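Local coordinates for protein histidinol-phosphate aminotransferase (Clostridium acetobutylicum, PDB 3FTB) that probably acts as a pyridoxal-phosphate-dependent aminotransferase, transferring an amino group in the histidinol-phosphate step of histidine synthesis, at residues Ser33-Leu38 with Phe216-Gly221; Asp183-Glu188 with Ile210-Lys215. One frame throughout, in Å; residues are numbered along the deposited sequence.

Contact 1 (Ser33-Leu38 with Phe216-Gly221)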
ATOM      1  N   SER A  33      16.432 -14.007  -8.214  1.00 17.02           N
ATOM      2  CA  SER A  33      16.014 -12.608  -8.192  1.00 23.49           C
ATOM      3  C   SER A  33      16.366 -11.842  -9.478  1.00 30.60           C
ATOM      4  O   SER A  33      17.517 -11.836  -9.929  1.00 28.74           O
ATOM      5  CB  SER A  33      16.630 -11.905  -6.988  1.00 30.92           C
ATOM      6  OG  SER A  33      16.707 -10.511  -7.219  1.00 46.79           O
ATOM      7  N   ASN A  34      15.370 -11.187 -10.062  1.00 33.62           N
ATOM      8  CA  ASN A  34      15.573 -10.445 -11.303  1.00 36.08           C
ATOM      9  C   ASN A  34      15.439  -8.936 -11.121  1.00 35.29           C
ATOM     10  O   ASN A  34      14.684  -8.276 -11.829  1.00 38.43           O
ATOM     11  CB  ASN A  34      14.596 -10.917 -12.381  1.00 34.32           C
ATOM     12  CG  ASN A  34      14.500 -12.433 -12.475  1.00 32.35           C
ATOM     13  OD1 ASN A  34      13.412 -12.974 -12.644  1.00 38.29           O
ATOM     14  ND2 ASN A  34      15.631 -13.120 -12.380  1.00 26.31           N
ATOM     15  N   ILE A  35      16.173  -8.387 -10.165  1.00 37.21           N
ATOM     16  CA  ILE A  35      16.220  -6.944  -9.992  1.00 29.56           C
ATOM     17  C   ILE A  35      17.453  -6.436 -10.718  1.00 38.00           C
ATOM     18  O   ILE A  35      18.455  -7.142 -10.805  1.00 36.61           O
ATOM     19  CB  ILE A  35      16.285  -6.535  -8.503  1.00 21.34           C
ATOM     20  CG1 ILE A  35      15.132  -7.183  -7.715  1.00 29.78           C
ATOM     21  CG2 ILE A  35      16.289  -4.993  -8.346  1.00 20.30           C
ATOM     22  CD1 ILE A  35      13.719  -6.843  -8.234  1.00 22.69           C
ATOM     23  N   ASN A  36      17.355  -5.220 -11.247  1.00 38.46           N
ATOM     24  CA  ASN A  36      18.443  -4.563 -11.966  1.00 38.51           C
ATOM     25  C   ASN A  36      19.689  -4.448 -11.094  1.00 37.47           C
ATOM     26  O   ASN A  36      19.622  -3.956  -9.971  1.00 48.00           O
ATOM     27  CB  ASN A  36      17.968  -3.175 -12.429  1.00 44.67           C
ATOM     28  CG  ASN A  36      18.908  -2.518 -13.426  1.00 40.47           C
ATOM     29  OD1 ASN A  36      20.125  -2.496 -13.238  1.00 35.96           O
ATOM     30  ND2 ASN A  36      18.334  -1.943 -14.481  1.00 36.93           N
ATOM     31  N   PRO A  37      20.838  -4.900 -11.615  1.00 39.88           N
ATOM     32  CA  PRO A  37      22.111  -4.952 -10.896  1.00 49.40           C
ATOM     33  C   PRO A  37      22.787  -3.582 -10.830  1.00 55.54           C
ATOM     34  O   PRO A  37      23.612  -3.337  -9.949  1.00 52.67           O
ATOM     35  CB  PRO A  37      22.925  -5.890 -11.783  1.00 38.19           C
ATOM     36  CG  PRO A  37      22.542  -5.428 -13.122  1.00 32.14           C
ATOM     37  CD  PRO A  37      21.027  -5.335 -13.007  1.00 36.37           C
ATOM     38  N   LEU A  38      22.437  -2.703 -11.763  1.00 60.12           N
ATOM     39  CA  LEU A  38      23.037  -1.376 -11.838  1.00 58.17           C
ATOM     40  C   LEU A  38      22.529  -0.442 -10.742  1.00 62.23           C
ATOM     41  O   LEU A  38      22.757   0.769 -10.792  1.00 67.95           O
ATOM     42  CB  LEU A  38      22.812  -0.776 -13.223  1.00 47.89           C
ATOM     43  CG  LEU A  38      23.675  -1.515 -14.245  1.00 46.64           C
ATOM     44  CD1 LEU A  38      23.001  -1.619 -15.607  1.00 45.35           C
ATOM     45  CD2 LEU A  38      25.040  -0.852 -14.345  1.00 51.84           C
ATOM     46  N   PHE A 216      13.029  -3.070 -13.322  1.00 38.93           N
ATOM     47  CA  PHE A 216      13.943  -2.283 -14.152  1.00 42.45           C
ATOM     48  C   PHE A 216      14.612  -1.091 -13.455  1.00 42.59           C
ATOM     49  O   PHE A 216      15.731  -0.701 -13.817  1.00 42.27           O
ATOM     50  CB  PHE A 216      13.231  -1.804 -15.414  1.00 37.30           C
ATOM     51  CG  PHE A 216      14.145  -1.152 -16.415  1.00 43.69           C
ATOM     52  CD1 PHE A 216      15.110  -1.889 -17.082  1.00 37.80           C
ATOM     53  CD2 PHE A 216      14.030   0.199 -16.700  1.00 45.96           C
ATOM     54  CE1 PHE A 216      15.948  -1.285 -18.009  1.00 37.67           C
ATOM     55  CE2 PHE A 216      14.860   0.799 -17.618  1.00 38.98           C
ATOM     56  CZ  PHE A 216      15.819   0.058 -18.274  1.00 36.48           C
ATOM     57  N   PHE A 217      13.928  -0.513 -12.469  1.00 34.46           N
ATOM     58  CA  PHE A 217      14.442   0.661 -11.762  1.00 31.10           C
ATOM     59  C   PHE A 217      15.039   0.302 -10.411  1.00 25.88           C
ATOM     60  O   PHE A 217      15.382   1.191  -9.620  1.00 25.32           O
ATOM     61  CB  PHE A 217      13.355   1.745 -11.608  1.00 38.47           C
ATOM     62  CG  PHE A 217      13.063   2.491 -12.884  1.00 40.18           C
ATOM     63  CD1 PHE A 217      12.000   2.122 -13.692  1.00 39.06           C
ATOM     64  CD2 PHE A 217      13.871   3.542 -13.287  1.00 42.27           C
ATOM     65  CE1 PHE A 217      11.734   2.789 -14.875  1.00 36.86           C
ATOM     66  CE2 PHE A 217      13.619   4.215 -14.469  1.00 46.93           C
ATOM     67  CZ  PHE A 217      12.542   3.833 -15.270  1.00 45.07           C
ATOM     68  N   ALA A 218      15.152  -1.003 -10.165  1.00 29.30           N
ATOM     69  CA  ALA A 218      15.895  -1.560  -9.030  1.00 33.75           C
ATOM     70  C   ALA A 218      15.336  -1.211  -7.651  1.00 41.26           C
ATOM     71  O   ALA A 218      16.037  -1.376  -6.634  1.00 34.68           O
ATOM     72  CB  ALA A 218      17.382  -1.174  -9.112  1.00 33.77           C
ATOM     73  N   MET A 219      14.083  -0.754  -7.608  1.00 44.85           N
ATOM     74  CA  MET A 219      13.495  -0.262  -6.359  1.00 48.33           C
ATOM     75  C   MET A 219      12.261  -1.060  -5.889  1.00 50.22           C
ATOM     76  O   MET A 219      11.152  -0.527  -5.889  1.00 50.36           O
ATOM     77  CB  MET A 219      13.160   1.244  -6.478  1.00 45.16           C
ATOM     78  CG  MET A 219      14.391   2.184  -6.573  1.00 44.54           C
ATOM     79  SD  MET A 219      14.085   3.994  -6.655  1.00 37.32           S
ATOM     80  CE  MET A 219      13.138   4.084  -8.171  1.00 42.35           C
ATOM     81  N   PRO A 220      12.447  -2.339  -5.486  1.00 46.57           N
ATOM     82  CA  PRO A 220      11.289  -3.093  -4.971  1.00 45.15           C
ATOM     83  C   PRO A 220      10.753  -2.642  -3.598  1.00 42.58           C
ATOM     84  O   PRO A 220       9.550  -2.769  -3.351  1.00 38.05           O
ATOM     85  CB  PRO A 220      11.814  -4.538  -4.896  1.00 36.11           C
ATOM     86  CG  PRO A 220      13.308  -4.404  -4.897  1.00 34.71           C
ATOM     87  CD  PRO A 220      13.569  -3.243  -5.802  1.00 31.22           C
ATOM     88  N   GLY A 221      11.615  -2.123  -2.727  1.00 45.36           N
ATOM     89  CA  GLY A 221      11.197  -1.739  -1.386  1.00 46.94           C
ATOM     90  C   GLY A 221      10.326  -0.492  -1.333  1.00 47.61           C
ATOM     91  O   GLY A 221       9.809  -0.112  -0.271  1.00 40.55           O
TER

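Contact 2 (Asp183-Glu188 with Ile210-Lys215). With PO4 (phosphate ion), chain G; PO4 (phosphate ion), chain E.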
ATOM      1  N   ASP A 183       0.893  -7.714 -18.761  1.00 35.72           N
ATOM      2  CA  ASP A 183       1.891  -7.428 -17.735  1.00 33.45           C
ATOM      3  C   ASP A 183       3.260  -7.110 -18.365  1.00 34.30           C
ATOM      4  O   ASP A 183       3.955  -8.000 -18.879  1.00 34.59           O
ATOM      5  CB  ASP A 183       1.975  -8.618 -16.777  1.00 43.68           C
ATOM      6  CG  ASP A 183       3.165  -8.541 -15.835  1.00 44.03           C
ATOM      7  OD1 ASP A 183       3.904  -7.534 -15.875  1.00 47.06           O
ATOM      8  OD2 ASP A 183       3.359  -9.501 -15.056  1.00 45.81           O
ATOM      9  N   GLU A 184       3.638  -5.833 -18.333  1.00 29.76           N
ATOM     10  CA  GLU A 184       4.860  -5.377 -18.988  1.00 22.15           C
ATOM     11  C   GLU A 184       5.912  -4.880 -18.005  1.00 32.77           C
ATOM     12  O   GLU A 184       6.642  -3.936 -18.290  1.00 40.46           O
ATOM     13  CB  GLU A 184       4.533  -4.278 -20.002  1.00 26.11           C
ATOM     14  CG  GLU A 184       3.901  -4.805 -21.295  1.00 23.45           C
ATOM     15  CD  GLU A 184       3.780  -3.733 -22.344  1.00 31.53           C
ATOM     16  OE1 GLU A 184       4.305  -2.595 -22.160  1.00 27.92           O
ATOM     17  OE2 GLU A 184       3.150  -4.039 -23.367  1.00 32.85           O
ATOM     18  N   ALA A 185       5.997  -5.537 -16.853  1.00 36.25           N
ATOM     19  CA  ALA A 185       6.865  -5.080 -15.774  1.00 34.75           C
ATOM     20  C   ALA A 185       8.332  -5.191 -16.151  1.00 32.91           C
ATOM     21  O   ALA A 185       9.188  -4.540 -15.545  1.00 30.86           O
ATOM     22  CB  ALA A 185       6.587  -5.870 -14.508  1.00 43.28           C
ATOM     23  N   PHE A 186       8.611  -6.017 -17.158  1.00 32.34           N
ATOM     24  CA  PHE A 186       9.973  -6.271 -17.601  1.00 38.98           C
ATOM     25  C   PHE A 186      10.258  -5.561 -18.916  1.00 41.37           C
ATOM     26  O   PHE A 186      11.422  -5.409 -19.294  1.00 41.86           O
ATOM     27  CB  PHE A 186      10.217  -7.772 -17.793  1.00 29.91           C
ATOM     28  CG  PHE A 186      10.399  -8.539 -16.510  1.00 31.52           C
ATOM     29  CD1 PHE A 186      11.509  -8.324 -15.707  1.00 25.13           C
ATOM     30  CD2 PHE A 186       9.471  -9.501 -16.123  1.00 32.41           C
ATOM     31  CE1 PHE A 186      11.693  -9.045 -14.531  1.00 27.13           C
ATOM     32  CE2 PHE A 186       9.646 -10.228 -14.952  1.00 28.41           C
ATOM     33  CZ  PHE A 186      10.763 -10.000 -14.155  1.00 29.41           C
ATOM     34  N   ILE A 187       9.198  -5.130 -19.599  1.00 31.37           N
ATOM     35  CA  ILE A 187       9.305  -4.597 -20.953  1.00 30.03           C
ATOM     36  C   ILE A 187      10.430  -3.573 -21.088  1.00 33.53           C
ATOM     37  O   ILE A 187      10.842  -3.236 -22.196  1.00 39.85           O
ATOM     38  CB  ILE A 187       7.998  -3.927 -21.404  1.00 31.68           C
ATOM     39  CG1 ILE A 187       7.885  -3.910 -22.933  1.00 29.86           C
ATOM     40  CG2 ILE A 187       7.943  -2.513 -20.871  1.00 25.98           C
ATOM     41  CD1 ILE A 187       7.514  -5.246 -23.562  1.00 33.11           C
ATOM     42  N   GLU A 188      10.931  -3.090 -19.960  1.00 27.38           N
ATOM     43  CA  GLU A 188      11.949  -2.052 -19.957  1.00 36.04           C
ATOM     44  C   GLU A 188      13.240  -2.556 -20.576  1.00 35.09           C
ATOM     45  O   GLU A 188      13.986  -1.807 -21.226  1.00 29.60           O
ATOM     46  CB  GLU A 188      12.239  -1.656 -18.523  1.00 55.24           C
ATOM     47  CG  GLU A 188      11.098  -1.885 -17.574  1.00 63.48           C
ATOM     48  CD  GLU A 188      10.142  -0.737 -17.583  1.00 63.50           C
ATOM     49  OE1 GLU A 188       9.089  -0.884 -16.953  1.00 65.51           O
ATOM     50  OE2 GLU A 188      10.447   0.297 -18.216  1.00 60.13           O
ATOM     51  N   ILE A 210       0.069  -3.289 -17.497  1.00 32.44           N
ATOM     52  CA  ILE A 210       0.667  -3.163 -16.178  1.00 26.64           C
ATOM     53  C   ILE A 210       2.173  -2.890 -16.293  1.00 28.44           C
ATOM     54  O   ILE A 210       2.922  -3.677 -16.888  1.00 31.87           O
ATOM     55  CB  ILE A 210       0.431  -4.443 -15.364  1.00 27.47           C
ATOM     56  CG1 ILE A 210      -1.070  -4.689 -15.201  1.00 37.62           C
ATOM     57  CG2 ILE A 210       1.099  -4.357 -14.018  1.00 23.44           C
ATOM     58  CD1 ILE A 210      -1.412  -5.923 -14.373  1.00 42.24           C
ATOM     59  N   ARG A 211       2.613  -1.753 -15.767  1.00 29.17           N
ATOM     60  CA  ARG A 211       4.040  -1.484 -15.694  1.00 34.95           C
ATOM     61  C   ARG A 211       4.504  -1.511 -14.244  1.00 40.68           C
ATOM     62  O   ARG A 211       3.690  -1.555 -13.332  1.00 28.55           O
ATOM     63  CB  ARG A 211       4.365  -0.126 -16.297  1.00 31.22           C
ATOM     64  CG  ARG A 211       4.086  -0.010 -17.772  1.00 23.53           C
ATOM     65  CD  ARG A 211       5.054  -0.795 -18.585  1.00 31.92           C
ATOM     66  NE  ARG A 211       4.963  -0.426 -19.992  1.00 39.58           N
ATOM     67  CZ  ARG A 211       5.855   0.336 -20.607  1.00 38.06           C
ATOM     68  NH1 ARG A 211       6.897   0.796 -19.930  1.00 32.18           N
ATOM     69  NH2 ARG A 211       5.707   0.628 -21.894  1.00 41.95           N
ATOM     70  N   ALA A 212       5.819  -1.468 -14.039  1.00 46.79           N
ATOM     71  CA  ALA A 212       6.389  -1.435 -12.698  1.00 35.92           C
ATOM     72  C   ALA A 212       7.756  -0.769 -12.699  1.00 40.14           C
ATOM     73  O   ALA A 212       8.477  -0.811 -13.698  1.00 40.27           O
ATOM     74  CB  ALA A 212       6.492  -2.836 -12.133  1.00 38.63           C
ATOM     75  N   MET A 213       8.099  -0.156 -11.569  1.00 43.09           N
ATOM     76  CA  MET A 213       9.411   0.447 -11.369  1.00 42.75           C
ATOM     77  C   MET A 213      10.254  -0.488 -10.518  1.00 49.29           C
ATOM     78  O   MET A 213      11.385  -0.171 -10.151  1.00 55.66           O
ATOM     79  CB  MET A 213       9.278   1.784 -10.640  1.00 37.94           C
ATOM     80  CG  MET A 213       8.614   2.917 -11.435  1.00 28.30           C
ATOM     81  SD  MET A 213       8.869   4.518 -10.623  1.00 29.02           S
ATOM     82  CE  MET A 213      10.626   4.763 -10.943  1.00 19.20           C
ATOM     83  N   THR A 214       9.675  -1.647 -10.213  1.00 48.29           N
ATOM     84  CA  THR A 214      10.234  -2.608  -9.262  1.00 39.68           C
ATOM     85  C   THR A 214      11.417  -3.413  -9.788  1.00 30.62           C
ATOM     86  O   THR A 214      12.372  -3.651  -9.069  1.00 30.06           O
ATOM     87  CB  THR A 214       9.152  -3.593  -8.812  1.00 42.06           C
ATOM     88  OG1 THR A 214       7.958  -2.865  -8.496  1.00 41.86           O
ATOM     89  CG2 THR A 214       9.619  -4.375  -7.604  1.00 40.79           C
ATOM     90  N   LYS A 215      11.346  -3.838 -11.043  1.00 22.35           N
ATOM     91  CA  LYS A 215      12.400  -4.660 -11.604  1.00 36.73           C
ATOM     92  C   LYS A 215      13.447  -3.788 -12.284  1.00 34.66           C
ATOM     93  O   LYS A 215      14.602  -3.751 -11.855  1.00 35.13           O
ATOM     94  CB  LYS A 215      11.818  -5.688 -12.589  1.00 46.81           C
ATOM     95  CG  LYS A 215      10.922  -6.750 -11.948  1.00 46.46           C
ATOM     96  CD  LYS A 215      11.657  -7.529 -10.861  1.00 49.11           C
ATOM     97  CE  LYS A 215      10.902  -8.795 -10.445  1.00 52.28           C
ATOM     98  NZ  LYS A 215       9.689  -8.497  -9.636  1.00 61.82           N
TER
HETATM   99  P   PO4 G 364       8.410   2.808 -22.360  1.00 62.96           P
HETATM  100  O1  PO4 G 364       8.417   2.322 -20.932  1.00 38.48           O
HETATM  101  O2  PO4 G 364       8.278   4.315 -22.372  1.00 60.06           O
HETATM  102  O3  PO4 G 364       9.700   2.384 -23.032  1.00 66.82           O
HETATM  103  O4  PO4 G 364       7.250   2.222 -23.136  1.00 73.61           O
HETATM  104  P   PO4 E 362       5.880  -5.767  -7.538  1.00 29.96           P
HETATM  105  O1  PO4 E 362       4.644  -5.656  -6.683  1.00 38.50           O
HETATM  106  O2  PO4 E 362       5.904  -4.664  -8.555  1.00 33.13           O
HETATM  107  O3  PO4 E 362       7.126  -5.633  -6.701  1.00 25.56           O
HETATM  108  O4  PO4 E 362       5.843  -7.092  -8.254  1.00 35.41           O
HETATM  109  O   HOH W   1      10.244  -3.214 -13.815  1.00 37.77           O

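Contact 1 (Ser33-Leu38 with Phe216-Gly221)
The carboxamide of Asn36 and the ring of Phe216 meet at a slant, with Asn36 ND2 4.1 Å from Phe216 CD1. The edge of the Phe216 ring is turned to Phe217 CE1 in its own plane, and in return Phe216 CD2 stands 3.9 Å above one face of the Phe217 ring, toward the rim. The ring of Phe189 meets Phe216 edge-to-face. What holds the amide is less the ring than the backbone behind it: Asn36 ND2 donates to Phe216 O at 3.0 Å. This bond is bent, with an N-H...O angle of 131°, and the acceptor lies well out of the amide plane. A chi1 of -168° sets CG anti to the backbone N and beside the carbonyl carbon, from where Asn36 OD1 reaches forward to accept from Leu38 N at 2.8 Å in the carbonyl plane. Gripped at both ends, the amide has its flip fixed, and Tyr264 of helix 262-285 touches the Asn36 side chain.

Beside this polar link runs an apolar seam. The Ala218 methyl touches Asn36 on its backbone side, with Ala218 CB 3.7 Å from Asn36 O. Ile35 CG2 presses on the main chain of the same alanine, 3.5 Å from Ala218 CA. Farther along, Ile35 and Pro220 reach toward each other tip to tip, Ile35 CD1 lying 4.2 Å from Pro220 CG, and Leu55 of the second subunit packs on that proline. Asn36-Pro37-Leu38 is thus an Asx turn made through OD1, while ND2 of the same amide ties the N-terminal segment to the loop between strands 207-212 and 225-229, just after Thr214 and Lys215, presumed residues of the cofactor site, as in fold-type I aminotransferases.

Contact 2 (Asp183-Glu188 with Ile210-Lys215)
Strand 179-183 of the central seven-stranded sheet ends at Asp183 beside parallel strand 207-212, and Asp183 and Ile210 form a bridge pair whose side chains turn to the same face of the sheet. Glu184 N donates to Ile210 O at 2.7 Å, and the chain then leaves the sheet through an Asx turn in which Asp183 OD1 accepts from Ala185 N; Asp183 OD2 goes to Tyr111 OH. Just beyond the bridge, Ala185 CB and Ala212 CB abut at 3.9 Å.

Arg211 carries the charged half. Its chain bends at chi2 (-71°), beside Glu184, whose OE1 makes a salt bridge to Arg211 NE at 3.1 Å, though the hydrogen bond in it is weak; Glu184 OE2 is bonded to Phe197 N. The branch methyl Ile187 CG2 lies over the centre of one guanidinium face, 3.5 Å above it. At the edge and near the plane sits a phosphate ion, Arg211 NH2 reaching its O4 at 2.5 Å in a nearly straight bond (172°). Glu188 OE2 adds a long salt bridge to Arg211 NH1.

The C-terminal ends of the parallel strands border the cofactor site in fold-type I aminotransferases. A second phosphate, probably from the crystallisation liquor, accepts from Thr214 OG1 at 2.7 Å, is also bonded to Ala87 N, Ser88 OG and Arg223 NH2, and occupies what may be the cofactor-phosphate pocket. Next in sequence, Lys215 runs obliquely past the Phe186 ring, its CG 3.5 Å from Phe186 CE1, while its NZ is hydrogen-bonded to Tyr58 OH of the second subunit. A water donates to Ala185 O on one segment and Ala212 O on the other, and accepts weakly from Lys215 N.

In the fold
Both contacts are buried, and they share one continuous piece of chain: residues 210-215 run straight into 216-221, so the loop that contact 2 starts at the sheet is received by the N-terminal segment in contact 1. The two touch directly, Asn36 N probably bonding to Lys215 O. Contact 2 lies nearer the centre of the chain and begins as strand pairing, with salt bridges and phosphate at its sides; contact 1 joins loop to loop, without a charged pair, through one amide and small apolar groups. Each also meets the second subunit, contact 1 by packing on Pro220 and backbone bonds from Gly221, contact 2 through Thr214 and the lysine amine.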